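Local atomic coordinates of cell division control protein 45 cdc45 putative (Entamoeba histolytica, PDB entry 6CC2), a protein that probably takes part in DNA replication as a member of the Cdc45 family, which works with MCM and GINS in the eukaryotic replicative helicase. Residues A[244-258]-A[337-350]. Sequence-based numbering, arbitrary orientation.
Sequences LQTVKTPMCVKMDCQ and LFLPSFFKKFGMDY. With EDO (1,2-ethanediol), chain K.
Ser341 OG holds two hydrogen bonds at roughly a right angle: it accepts one from Gln258 NE2 at 2.6 Å and donates one to Asp256 OD2 at 2.8 Å. This pair of bonds illustrates how an antiparallel strand pair, here 251-257 with 338-344 in a small mixed sheet, can build a polar cluster on one face, that of Asp256 and Ser341, completed by Gln258 just past the strand. The serine uses the anti lone pair of Asp256 OD2, an oxygen that also forms a salt bridge with Arg263. Gln258 bends at chi2 (-59°), bringing its amide back over strand 338-344; NE2 also donates to Leu339 O, 3.1 Å away, from above that carbonyl's plane. Two acceptors lying near the amide plane should hold it against rotation.

Further along this face the ring of Phe343 is covered by Leu244 CD1, 4.0 Å from the ring centroid and nearly on its normal, while Lys254 CG touches Phe343 CE1 obliquely before its NZ leaves for Ile240 O and Asp242 O. On the reverse face Val253 CG2 meets Phe342 CD2, and the selenium of selenomethionine Met251 lies in plane at that ring's edge, a Met-aromatic contact; helices 199-213 and 219-233 pack on this face.

Beyond the strands Tyr350 reaches back to strand 251-257. Cys252 SG sits obliquely to the Tyr350 ring, 4.2 Å from its centroid, and Tyr350 OH donates to Thr249 O at 2.8 Å, standing 41° out of the carbonyl plane.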
loop_
_atom_site.group_PDB
_atom_site.type_symbol
_atom_site.label_atom_id
_atom_site.label_comp_id
_atom_site.label_asym_id
_atom_site.label_seq_id
_atom_site.Cartn_x
_atom_site.Cartn_y
_atom_site.Cartn_z
ATOM N N LEU A 244 -15.106 -23.958 -1.053
ATOM C CA LEU A 244 -15.443 -23.304 -2.317
ATOM C C LEU A 244 -15.387 -24.231 -3.519
ATOM O O LEU A 244 -15.506 -23.760 -4.662
ATOM C CB LEU A 244 -14.530 -22.091 -2.579
ATOM C CG LEU A 244 -14.390 -21.100 -1.430
ATOM C CD1 LEU A 244 -13.485 -19.930 -1.862
ATOM C CD2 LEU A 244 -15.743 -20.584 -0.971
ATOM N N GLN A 245 -15.228 -25.538 -3.309
ATOM C CA GLN A 245 -15.081 -26.458 -4.434
ATOM C C GLN A 245 -16.383 -26.645 -5.207
ATOM O O GLN A 245 -16.347 -27.129 -6.343
ATOM C CB GLN A 245 -14.571 -27.811 -3.936
ATOM C CG GLN A 245 -13.274 -27.728 -3.144
ATOM C CD GLN A 245 -12.146 -27.081 -3.932
ATOM O OE1 GLN A 245 -11.646 -26.013 -3.567
ATOM N NE2 GLN A 245 -11.739 -27.727 -5.019
ATOM N N THR A 246 -17.521 -26.271 -4.625
ATOM C CA THR A 246 -18.814 -26.432 -5.272
ATOM C C THR A 246 -19.430 -25.119 -5.738
ATOM O O THR A 246 -20.504 -25.139 -6.343
ATOM C CB THR A 246 -19.786 -27.152 -4.322
ATOM O OG1 THR A 246 -20.896 -27.661 -5.068
ATOM C CG2 THR A 246 -20.305 -26.211 -3.243
ATOM N N VAL A 247 -18.781 -23.976 -5.506
ATOM C CA VAL A 247 -19.398 -22.714 -5.898
ATOM C C VAL A 247 -19.386 -22.605 -7.416
ATOM O O VAL A 247 -18.384 -22.920 -8.074
ATOM C CB VAL A 247 -18.688 -21.516 -5.244
ATOM C CG1 VAL A 247 -18.369 -21.805 -3.784
ATOM C CG2 VAL A 247 -17.458 -21.155 -6.006
ATOM N N LYS A 248 -20.497 -22.139 -7.978
ATOM C CA LYS A 248 -20.693 -22.094 -9.420
ATOM C C LYS A 248 -20.332 -20.751 -10.048
ATOM O O LYS A 248 -20.388 -20.626 -11.274
ATOM C CB LYS A 248 -22.147 -22.421 -9.755
ATOM C CG LYS A 248 -22.544 -23.866 -9.518
ATOM C CD LYS A 248 -22.321 -24.710 -10.765
ATOM C CE LYS A 248 -22.858 -26.120 -10.581
ATOM N NZ LYS A 248 -22.894 -26.867 -11.872
ATOM N N THR A 249 -19.983 -19.751 -9.245
ATOM C CA THR A 249 -19.633 -18.433 -9.757
ATOM C C THR A 249 -18.120 -18.302 -9.884
ATOM O O THR A 249 -17.372 -18.957 -9.145
ATOM C CB THR A 249 -20.186 -17.356 -8.820
ATOM O OG1 THR A 249 -19.695 -17.582 -7.495
ATOM C CG2 THR A 249 -21.734 -17.381 -8.811
ATOM N N PRO A 250 -17.630 -17.505 -10.842
ATOM C CA PRO A 250 -16.176 -17.349 -10.996
ATOM C C PRO A 250 -15.516 -16.542 -9.909
ATOM O O PRO A 250 -14.276 -16.536 -9.850
ATOM C CB PRO A 250 -16.033 -16.621 -12.344
ATOM C CG PRO A 250 -17.364 -15.991 -12.564
ATOM C CD PRO A 250 -18.351 -16.982 -12.015
HETATM N N MSE A 251 -16.291 -15.816 -9.104
HETATM C CA MSE A 251 -15.793 -15.094 -7.941
HETATM C C MSE A 251 -16.780 -15.380 -6.815
HETATM O O MSE A 251 -17.931 -15.745 -7.085
HETATM C CB MSE A 251 -15.682 -13.591 -8.208
HETATM C CG MSE A 251 -14.664 -13.222 -9.297
HETATM SE SE MSE A 251 -14.814 -11.370 -9.948
HETATM C CE MSE A 251 -16.428 -11.544 -10.997
ATOM N N CYS A 252 -16.349 -15.205 -5.565
ATOM C CA CYS A 252 -17.241 -15.411 -4.432
ATOM C C CYS A 252 -16.663 -14.715 -3.210
ATOM O O CYS A 252 -15.551 -14.196 -3.237
ATOM C CB CYS A 252 -17.456 -16.901 -4.170
ATOM S SG CYS A 252 -15.988 -17.721 -3.525
ATOM N N VAL A 253 -17.444 -14.728 -2.127
ATOM C CA VAL A 253 -17.061 -14.129 -0.853
ATOM C C VAL A 253 -17.324 -15.141 0.244
ATOM O O VAL A 253 -18.393 -15.763 0.280
ATOM C CB VAL A 253 -17.861 -12.838 -0.579
ATOM C CG1 VAL A 253 -17.597 -12.332 0.827
ATOM C CG2 VAL A 253 -17.514 -11.783 -1.597
ATOM N N LYS A 254 -16.373 -15.282 1.165
ATOM C CA LYS A 254 -16.600 -16.105 2.345
ATOM C C LYS A 254 -15.958 -15.434 3.550
ATOM O O LYS A 254 -14.971 -14.706 3.414
ATOM C CB LYS A 254 -16.056 -17.530 2.198
ATOM C CG LYS A 254 -14.583 -17.631 2.001
ATOM C CD LYS A 254 -14.095 -19.068 2.213
ATOM C CE LYS A 254 -13.755 -19.329 3.663
ATOM N NZ LYS A 254 -13.063 -20.633 3.854
HETATM N N MSE A 255 -16.540 -15.675 4.721
HETATM C CA MSE A 255 -15.923 -15.266 5.998
HETATM C C MSE A 255 -14.555 -15.914 6.073
HETATM O O MSE A 255 -14.380 -17.052 5.679
HETATM C CB MSE A 255 -16.796 -15.673 7.177
HETATM C CG MSE A 255 -16.251 -15.212 8.535
HETATM SE SE MSE A 255 -16.081 -13.260 8.701
HETATM C CE MSE A 255 -17.850 -12.751 7.985
ATOM N N ASP A 256 -13.564 -15.178 6.572
ATOM C CA ASP A 256 -12.190 -15.651 6.518
ATOM C C ASP A 256 -11.445 -15.170 7.761
ATOM O O ASP A 256 -11.880 -14.259 8.462
ATOM C CB ASP A 256 -11.512 -15.144 5.247
ATOM C CG ASP A 256 -10.351 -16.013 4.807
ATOM O OD1 ASP A 256 -10.160 -17.099 5.378
ATOM O OD2 ASP A 256 -9.636 -15.593 3.869
ATOM N N CYS A 257 -10.316 -15.807 8.022
ATOM C CA CYS A 257 -9.408 -15.448 9.119
ATOM C C CYS A 257 -8.194 -14.749 8.525
ATOM O O CYS A 257 -7.364 -15.377 7.858
ATOM C CB CYS A 257 -9.010 -16.701 9.898
ATOM S SG CYS A 257 -7.966 -16.338 11.317
ATOM N N GLN A 258 -8.081 -13.447 8.760
ATOM C CA GLN A 258 -7.190 -12.613 7.946
ATOM C C GLN A 258 -5.762 -12.596 8.501
ATOM O O GLN A 258 -5.186 -11.556 8.797
ATOM C CB GLN A 258 -7.746 -11.197 7.846
ATOM C CG GLN A 258 -9.109 -11.135 7.171
ATOM C CD GLN A 258 -9.085 -11.688 5.769
ATOM O OE1 GLN A 258 -8.014 -11.912 5.181
ATOM N NE2 GLN A 258 -10.254 -11.900 5.200
ATOM N N LEU A 337 -10.073 -9.652 13.138
ATOM C CA LEU A 337 -9.331 -10.648 12.377
ATOM C C LEU A 337 -10.256 -11.418 11.443
ATOM O O LEU A 337 -9.819 -11.914 10.400
ATOM C CB LEU A 337 -8.624 -11.600 13.322
ATOM C CG LEU A 337 -7.779 -12.691 12.670
ATOM C CD1 LEU A 337 -6.672 -12.105 11.830
ATOM C CD2 LEU A 337 -7.234 -13.587 13.748
ATOM N N PHE A 338 -11.534 -11.538 11.796
ATOM C CA PHE A 338 -12.484 -12.288 10.981
ATOM C C PHE A 338 -13.241 -11.285 10.120
ATOM O O PHE A 338 -14.059 -10.505 10.627
ATOM C CB PHE A 338 -13.412 -13.116 11.859
ATOM C CG PHE A 338 -12.684 -14.160 12.644
ATOM C CD1 PHE A 338 -12.325 -15.359 12.054
ATOM C CD2 PHE A 338 -12.316 -13.925 13.964
ATOM C CE1 PHE A 338 -11.641 -16.326 12.773
ATOM C CE2 PHE A 338 -11.632 -14.883 14.679
ATOM C CZ PHE A 338 -11.295 -16.086 14.077
ATOM N N LEU A 339 -12.942 -11.293 8.833
ATOM C CA LEU A 339 -13.571 -10.418 7.856
ATOM C C LEU A 339 -13.827 -11.230 6.596
ATOM O O LEU A 339 -13.098 -12.185 6.313
ATOM C CB LEU A 339 -12.677 -9.221 7.499
ATOM C CG LEU A 339 -12.309 -8.274 8.639
ATOM C CD1 LEU A 339 -11.252 -7.286 8.123
ATOM C CD2 LEU A 339 -13.505 -7.532 9.145
ATOM N N PRO A 340 -14.827 -10.851 5.805
ATOM C CA PRO A 340 -15.039 -11.533 4.522
ATOM C C PRO A 340 -13.861 -11.321 3.583
ATOM O O PRO A 340 -13.263 -10.249 3.542
ATOM C CB PRO A 340 -16.322 -10.883 3.979
ATOM C CG PRO A 340 -16.369 -9.531 4.621
ATOM C CD PRO A 340 -15.796 -9.760 6.021
ATOM N N SER A 341 -13.514 -12.374 2.863
ATOM C CA SER A 341 -12.526 -12.347 1.794
ATOM C C SER A 341 -13.233 -12.513 0.450
ATOM O O SER A 341 -14.190 -13.291 0.335
ATOM C CB SER A 341 -11.505 -13.472 1.955
ATOM O OG SER A 341 -10.512 -13.161 2.901
ATOM N N PHE A 342 -12.745 -11.794 -0.552
ATOM C CA PHE A 342 -13.238 -11.889 -1.934
ATOM C C PHE A 342 -12.271 -12.773 -2.716
ATOM O O PHE A 342 -11.056 -12.560 -2.672
ATOM C CB PHE A 342 -13.326 -10.475 -2.529
ATOM C CG PHE A 342 -14.016 -10.404 -3.842
ATOM C CD1 PHE A 342 -13.348 -10.721 -5.002
ATOM C CD2 PHE A 342 -15.352 -10.022 -3.915
ATOM C CE1 PHE A 342 -13.998 -10.675 -6.235
ATOM C CE2 PHE A 342 -16.009 -9.988 -5.122
ATOM C CZ PHE A 342 -15.326 -10.298 -6.294
ATOM N N PHE A 343 -12.804 -13.770 -3.412
ATOM C CA PHE A 343 -11.995 -14.766 -4.091
ATOM C C PHE A 343 -12.294 -14.789 -5.590
ATOM O O PHE A 343 -13.423 -14.551 -6.016
ATOM C CB PHE A 343 -12.254 -16.190 -3.553
ATOM C CG PHE A 343 -11.709 -16.447 -2.176
ATOM C CD1 PHE A 343 -12.424 -16.086 -1.044
ATOM C CD2 PHE A 343 -10.493 -17.107 -2.006
ATOM C CE1 PHE A 343 -11.931 -16.352 0.222
ATOM C CE2 PHE A 343 -9.994 -17.367 -0.758
ATOM C CZ PHE A 343 -10.714 -17.002 0.371
ATOM N N LYS A 344 -11.275 -15.088 -6.386
ATOM C CA LYS A 344 -11.461 -15.389 -7.799
ATOM C C LYS A 344 -10.863 -16.764 -8.081
ATOM O O LYS A 344 -9.763 -17.074 -7.610
ATOM C CB LYS A 344 -10.795 -14.326 -8.679
ATOM C CG LYS A 344 -10.877 -14.646 -10.177
ATOM C CD LYS A 344 -10.159 -13.598 -11.001
ATOM C CE LYS A 344 -10.013 -14.066 -12.458
ATOM N NZ LYS A 344 -11.314 -14.314 -13.090
ATOM N N LYS A 345 -11.600 -17.582 -8.845
ATOM C CA LYS A 345 -11.138 -18.914 -9.210
ATOM C C LYS A 345 -10.153 -18.844 -10.375
ATOM O O LYS A 345 -10.411 -18.178 -11.379
ATOM C CB LYS A 345 -12.325 -19.789 -9.591
ATOM C CG LYS A 345 -12.016 -21.277 -9.617
ATOM C CD LYS A 345 -13.270 -22.076 -9.918
ATOM C CE LYS A 345 -13.046 -23.565 -9.758
ATOM N NZ LYS A 345 -14.292 -24.326 -10.062
ATOM N N PHE A 346 -9.017 -19.513 -10.222
ATOM C CA PHE A 346 -7.993 -19.631 -11.262
ATOM C C PHE A 346 -7.881 -21.121 -11.584
ATOM O O PHE A 346 -7.277 -21.879 -10.818
ATOM C CB PHE A 346 -6.661 -19.062 -10.805
ATOM C CG PHE A 346 -6.676 -17.580 -10.531
ATOM C CD1 PHE A 346 -6.590 -16.668 -11.570
ATOM C CD2 PHE A 346 -6.770 -17.107 -9.248
ATOM C CE1 PHE A 346 -6.583 -15.315 -11.323
ATOM C CE2 PHE A 346 -6.760 -15.744 -8.988
ATOM C CZ PHE A 346 -6.671 -14.849 -10.034
ATOM N N GLY A 347 -8.464 -21.539 -12.702
ATOM C CA GLY A 347 -8.516 -22.959 -13.007
ATOM C C GLY A 347 -9.301 -23.693 -11.936
ATOM O O GLY A 347 -10.493 -23.446 -11.738
HETATM N N MSE A 348 -8.635 -24.596 -11.216
HETATM C CA MSE A 348 -9.272 -25.358 -10.160
HETATM C C MSE A 348 -8.936 -24.797 -8.774
HETATM O O MSE A 348 -9.353 -25.334 -7.758
HETATM C CB MSE A 348 -8.845 -26.824 -10.225
HETATM C CG MSE A 348 -9.378 -27.573 -11.441
HETATM SE SE MSE A 348 -11.326 -27.713 -11.437
HETATM C CE MSE A 348 -11.554 -28.742 -9.794
ATOM N N ASP A 349 -8.175 -23.713 -8.753
ATOM C CA ASP A 349 -7.614 -23.145 -7.523
ATOM C C ASP A 349 -8.484 -21.972 -7.083
ATOM O O ASP A 349 -8.559 -20.951 -7.774
ATOM C CB ASP A 349 -6.175 -22.705 -7.772
ATOM C CG ASP A 349 -5.488 -22.170 -6.533
ATOM O OD1 ASP A 349 -6.167 -21.893 -5.525
ATOM O OD2 ASP A 349 -4.246 -22.014 -6.571
ATOM N N TYR A 350 -9.138 -22.122 -5.931
ATOM C CA TYR A 350 -9.957 -21.070 -5.322
ATOM C C TYR A 350 -9.354 -20.577 -4.012
ATOM O O TYR A 350 -10.063 -20.075 -3.135
ATOM C CB TYR A 350 -11.395 -21.558 -5.104
ATOM C CG TYR A 350 -12.478 -20.654 -5.646
ATOM C CD1 TYR A 350 -12.380 -19.263 -5.548
ATOM C CD2 TYR A 350 -13.605 -21.189 -6.251
ATOM C CE1 TYR A 350 -13.375 -18.445 -6.061
ATOM C CE2 TYR A 350 -14.610 -20.387 -6.761
ATOM C CZ TYR A 350 -14.494 -19.012 -6.650
ATOM O OH TYR A 350 -15.511 -18.211 -7.158
HETATM C C1 EDO K . -8.964 -19.661 7.118
HETATM O O1 EDO K . -10.087 -20.532 7.291
HETATM C C2 EDO K . -8.178 -20.092 5.883
HETATM O O2 EDO K . -9.047 -20.136 4.746
HETATM O O HOH W 1 -15.698 -23.791 -7.615
HETATM O O HOH W 2 -16.593 -22.619 -11.059
HETATM O O HOH W 3 -12.698 -17.139 -12.096
#